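Local coordinates for carbohydrate deacetylase (Enterococcus faecalis, PDB 2I5I), which probably catalyses the deacetylation of acetylated carbohydrates, a magnesium-dependent step in the breakdown of oligosaccharides, at residues 171-179 with 255-263. Sequence-based numbering, arbitrary orientation.
Sequences YQDVRTPDE and LANYESLAM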
loop_
_atom_site.group_PDB
_atom_site.type_symbol
_atom_site.label_atom_id
_atom_site.label_comp_id
_atom_site.label_asym_id
_atom_site.label_seq_id
_atom_site.Cartn_x
_atom_site.Cartn_y
_atom_site.Cartn_z
ATOM N N TYR A 171 5.973 28.815 -29.785
ATOM C CA TYR A 171 6.377 27.833 -28.775
ATOM C C TYR A 171 7.889 27.682 -28.674
ATOM O O TYR A 171 8.447 27.711 -27.580
ATOM C CB TYR A 171 5.746 26.462 -29.088
ATOM C CG TYR A 171 4.316 26.316 -28.588
ATOM C CD1 TYR A 171 3.302 27.110 -29.097
ATOM C CD2 TYR A 171 4.011 25.382 -27.601
ATOM C CE1 TYR A 171 2.000 26.986 -28.646
ATOM C CE2 TYR A 171 2.710 25.242 -27.135
ATOM C CZ TYR A 171 1.724 26.044 -27.664
ATOM O OH TYR A 171 0.427 25.941 -27.237
ATOM N N GLN A 172 8.543 27.485 -29.817
ATOM C CA GLN A 172 10.008 27.440 -29.883
ATOM C C GLN A 172 10.611 26.346 -29.019
ATOM O O GLN A 172 10.524 25.181 -29.432
ATOM C CB GLN A 172 10.529 28.845 -29.531
ATOM C CG GLN A 172 10.250 29.782 -30.701
ATOM C CD GLN A 172 10.281 31.259 -30.402
ATOM O OE1 GLN A 172 10.850 31.759 -29.440
ATOM N NE2 GLN A 172 9.628 32.003 -31.299
ATOM N N ASP A 173 11.212 26.693 -27.898
ATOM C CA ASP A 173 11.827 25.763 -26.974
ATOM C C ASP A 173 10.797 24.963 -26.166
ATOM O O ASP A 173 11.141 23.894 -25.644
ATOM C CB ASP A 173 12.745 26.497 -26.001
ATOM C CG ASP A 173 12.095 27.642 -25.251
ATOM O OD1 ASP A 173 11.077 28.198 -25.694
ATOM O OD2 ASP A 173 12.624 28.018 -24.180
ATOM N N VAL A 174 9.594 25.492 -26.051
ATOM C CA VAL A 174 8.517 24.807 -25.327
ATOM C C VAL A 174 7.867 23.716 -26.175
ATOM O O VAL A 174 7.180 23.921 -27.174
ATOM C CB VAL A 174 7.437 25.781 -24.849
ATOM C CG1 VAL A 174 6.333 25.024 -24.111
ATOM C CG2 VAL A 174 8.000 26.861 -23.937
ATOM N N ARG A 175 8.070 22.465 -25.767
ATOM C CA ARG A 175 7.580 21.318 -26.512
ATOM C C ARG A 175 6.069 21.149 -26.463
ATOM O O ARG A 175 5.449 21.510 -25.455
ATOM C CB ARG A 175 8.289 20.080 -25.933
ATOM C CG ARG A 175 9.773 20.083 -26.284
ATOM C CD ARG A 175 10.485 18.782 -26.004
ATOM N NE ARG A 175 10.293 17.777 -27.046
ATOM C CZ ARG A 175 10.634 16.504 -26.924
ATOM N NH1 ARG A 175 11.186 16.071 -25.804
ATOM N NH2 ARG A 175 10.400 15.703 -27.950
ATOM N N THR A 176 5.485 20.609 -27.534
ATOM C CA THR A 176 4.031 20.542 -27.637
ATOM C C THR A 176 3.654 19.510 -28.676
ATOM O O THR A 176 4.434 19.237 -29.606
ATOM C CB THR A 176 3.447 21.922 -27.994
ATOM O OG1 THR A 176 2.020 21.922 -28.003
ATOM C CG2 THR A 176 3.878 22.300 -29.423
ATOM N N PRO A 177 2.491 18.880 -28.551
ATOM C CA PRO A 177 2.025 18.013 -29.638
ATOM C C PRO A 177 1.908 18.782 -30.950
ATOM O O PRO A 177 1.604 19.979 -30.997
ATOM C CB PRO A 177 0.648 17.564 -29.165
ATOM C CG PRO A 177 0.663 17.731 -27.679
ATOM C CD PRO A 177 1.580 18.887 -27.391
ATOM N N ASP A 178 2.170 18.050 -32.034
ATOM C CA ASP A 178 2.072 18.660 -33.366
ATOM C C ASP A 178 0.645 19.023 -33.716
ATOM O O ASP A 178 0.404 19.958 -34.474
ATOM C CB ASP A 178 2.674 17.685 -34.390
ATOM C CG ASP A 178 4.132 17.426 -34.028
ATOM O OD1 ASP A 178 4.816 18.409 -33.657
ATOM O OD2 ASP A 178 4.586 16.270 -34.092
ATOM N N GLU A 179 -0.321 18.268 -33.173
ATOM C CA GLU A 179 -1.722 18.554 -33.467
ATOM C C GLU A 179 -2.622 18.382 -32.244
ATOM O O GLU A 179 -2.460 17.371 -31.564
ATOM C CB GLU A 179 -2.208 17.631 -34.590
ATOM N N LEU A 255 0.256 4.521 -27.824
ATOM C CA LEU A 255 -0.390 5.403 -26.842
ATOM C C LEU A 255 0.626 5.952 -25.859
ATOM O O LEU A 255 1.251 5.217 -25.105
ATOM C CB LEU A 255 -1.507 4.668 -26.091
ATOM C CG LEU A 255 -2.823 4.498 -26.850
ATOM C CD1 LEU A 255 -3.786 3.595 -26.070
ATOM C CD2 LEU A 255 -3.483 5.847 -27.128
ATOM N N ALA A 256 0.760 7.278 -25.851
ATOM C CA ALA A 256 1.789 7.946 -25.086
ATOM C C ALA A 256 1.272 8.988 -24.119
ATOM O O ALA A 256 0.081 9.267 -24.003
ATOM C CB ALA A 256 2.736 8.610 -26.099
ATOM N N ASN A 257 2.211 9.619 -23.420
ATOM C CA ASN A 257 1.893 10.682 -22.470
ATOM C C ASN A 257 2.901 11.811 -22.666
ATOM O O ASN A 257 3.728 11.663 -23.578
ATOM C CB ASN A 257 1.872 10.174 -21.030
ATOM C CG ASN A 257 3.152 9.477 -20.625
ATOM O OD1 ASN A 257 4.256 9.966 -20.890
ATOM N ND2 ASN A 257 2.975 8.328 -19.982
ATOM N N TYR A 258 2.810 12.885 -21.901
ATOM C CA TYR A 258 3.723 14.018 -22.116
ATOM C C TYR A 258 5.143 13.745 -21.664
ATOM O O TYR A 258 6.013 14.616 -21.814
ATOM C CB TYR A 258 3.192 15.294 -21.447
ATOM C CG TYR A 258 2.250 16.133 -22.282
ATOM C CD1 TYR A 258 0.917 15.823 -22.459
ATOM C CD2 TYR A 258 2.695 17.292 -22.919
ATOM C CE1 TYR A 258 0.039 16.579 -23.220
ATOM C CE2 TYR A 258 1.836 18.058 -23.673
ATOM C CZ TYR A 258 0.514 17.729 -23.840
ATOM O OH TYR A 258 -0.310 18.520 -24.592
ATOM N N GLU A 259 5.492 12.581 -21.117
ATOM C CA GLU A 259 6.876 12.204 -20.899
ATOM C C GLU A 259 7.620 12.160 -22.243
ATOM O O GLU A 259 8.841 12.274 -22.298
ATOM C CB GLU A 259 7.032 10.826 -20.240
ATOM C CG GLU A 259 6.657 10.742 -18.772
ATOM C CD GLU A 259 7.449 11.675 -17.875
ATOM O OE1 GLU A 259 8.635 11.977 -18.166
ATOM O OE2 GLU A 259 6.880 12.133 -16.855
ATOM N N SER A 260 6.896 11.992 -23.334
ATOM C CA SER A 260 7.413 11.943 -24.688
ATOM C C SER A 260 7.828 13.334 -25.187
ATOM O O SER A 260 8.459 13.457 -26.244
ATOM C CB SER A 260 6.376 11.376 -25.652
ATOM O OG SER A 260 5.318 12.301 -25.855
ATOM N N LEU A 261 7.484 14.351 -24.414
ATOM C CA LEU A 261 7.755 15.750 -24.692
ATOM C C LEU A 261 8.493 16.466 -23.568
ATOM O O LEU A 261 8.452 17.692 -23.482
ATOM C CB LEU A 261 6.441 16.502 -24.949
ATOM C CG LEU A 261 5.653 16.083 -26.194
ATOM C CD1 LEU A 261 4.291 16.761 -26.198
ATOM C CD2 LEU A 261 6.448 16.381 -27.461
ATOM N N ALA A 262 9.185 15.727 -22.717
ATOM C CA ALA A 262 9.931 16.251 -21.605
ATOM C C ALA A 262 11.093 17.113 -22.127
ATOM O O ALA A 262 11.715 16.749 -23.127
ATOM C CB ALA A 262 10.461 15.153 -20.718
HETATM N N MSE A 263 11.282 18.195 -21.418
HETATM C CA MSE A 263 12.204 19.283 -21.691
HETATM C C MSE A 263 13.543 19.153 -20.990
HETATM O O MSE A 263 13.713 19.140 -19.762
HETATM O OXT MSE A 263 14.477 19.075 -21.822
HETATM C CB MSE A 263 11.509 20.614 -21.337
HETATM C CG MSE A 263 10.725 21.048 -22.583
HETATM SE SE MSE A 263 9.420 22.208 -22.241
HETATM C CE MSE A 263 10.317 23.713 -21.896
HETATM O O HOH W 1 11.735 13.190 -25.898
#
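Arg175 lies across Leu261 and Ala262, joining the loop ahead of strand 179-181 to the 3-10 turn and C-terminal tail that follow strand 254-256 in the parallel sheet of this YdjC-family deacetylase. Its CB sits 3.4 Å from Leu261 O, CG passes the CG of Met263, and CD returns to Leu261 O. The chain then bends at chi3 (81°), which carries the guanidinium back over the tail: NE and CZ follow over Leu261 CA, which lies beneath one face, 3.6 Å from its plane and offset toward the rim, and NH2 lies 4.0 Å from Leu261 CD2. At the tip NH1 donates to Ala262 O over 2.8 Å. The acceptor is only 7° out of the guanidinium plane, although the N-H...O angle of 142° shows a bent bond. NH1 also donates to a water, which in turn donates a weak bond to Ser260 O, so both acceptors of NH1, Ala262 O and the water, lie near the guanidinium plane, which favours this rotation.

Toward strand 179-181 the contact becomes apolar. Leu261 CD1 meets Pro177 CD at 3.6 Å, the two side chains crossing at about a right angle, and Pro177 CG approaches Tyr258 OH. That hydroxyl is hydrogen-bonded to Glu210 on strand 208-213, which ties the patch to the sheet; the Tyr258 ring also stacks with His126. Next to the aliphatic part of Arg175, selenomethionine Met263 slides past the arginine side chain in the opposite direction. Its own bend about the CG-SE bond brings the terminal methyl to the type II' turn of Tyr171 to Val174, whose Val174 packs on helix 138-151. There SE stands 3.8 Å from Arg175 N, and CE ends 3.8 Å from Asp173 O.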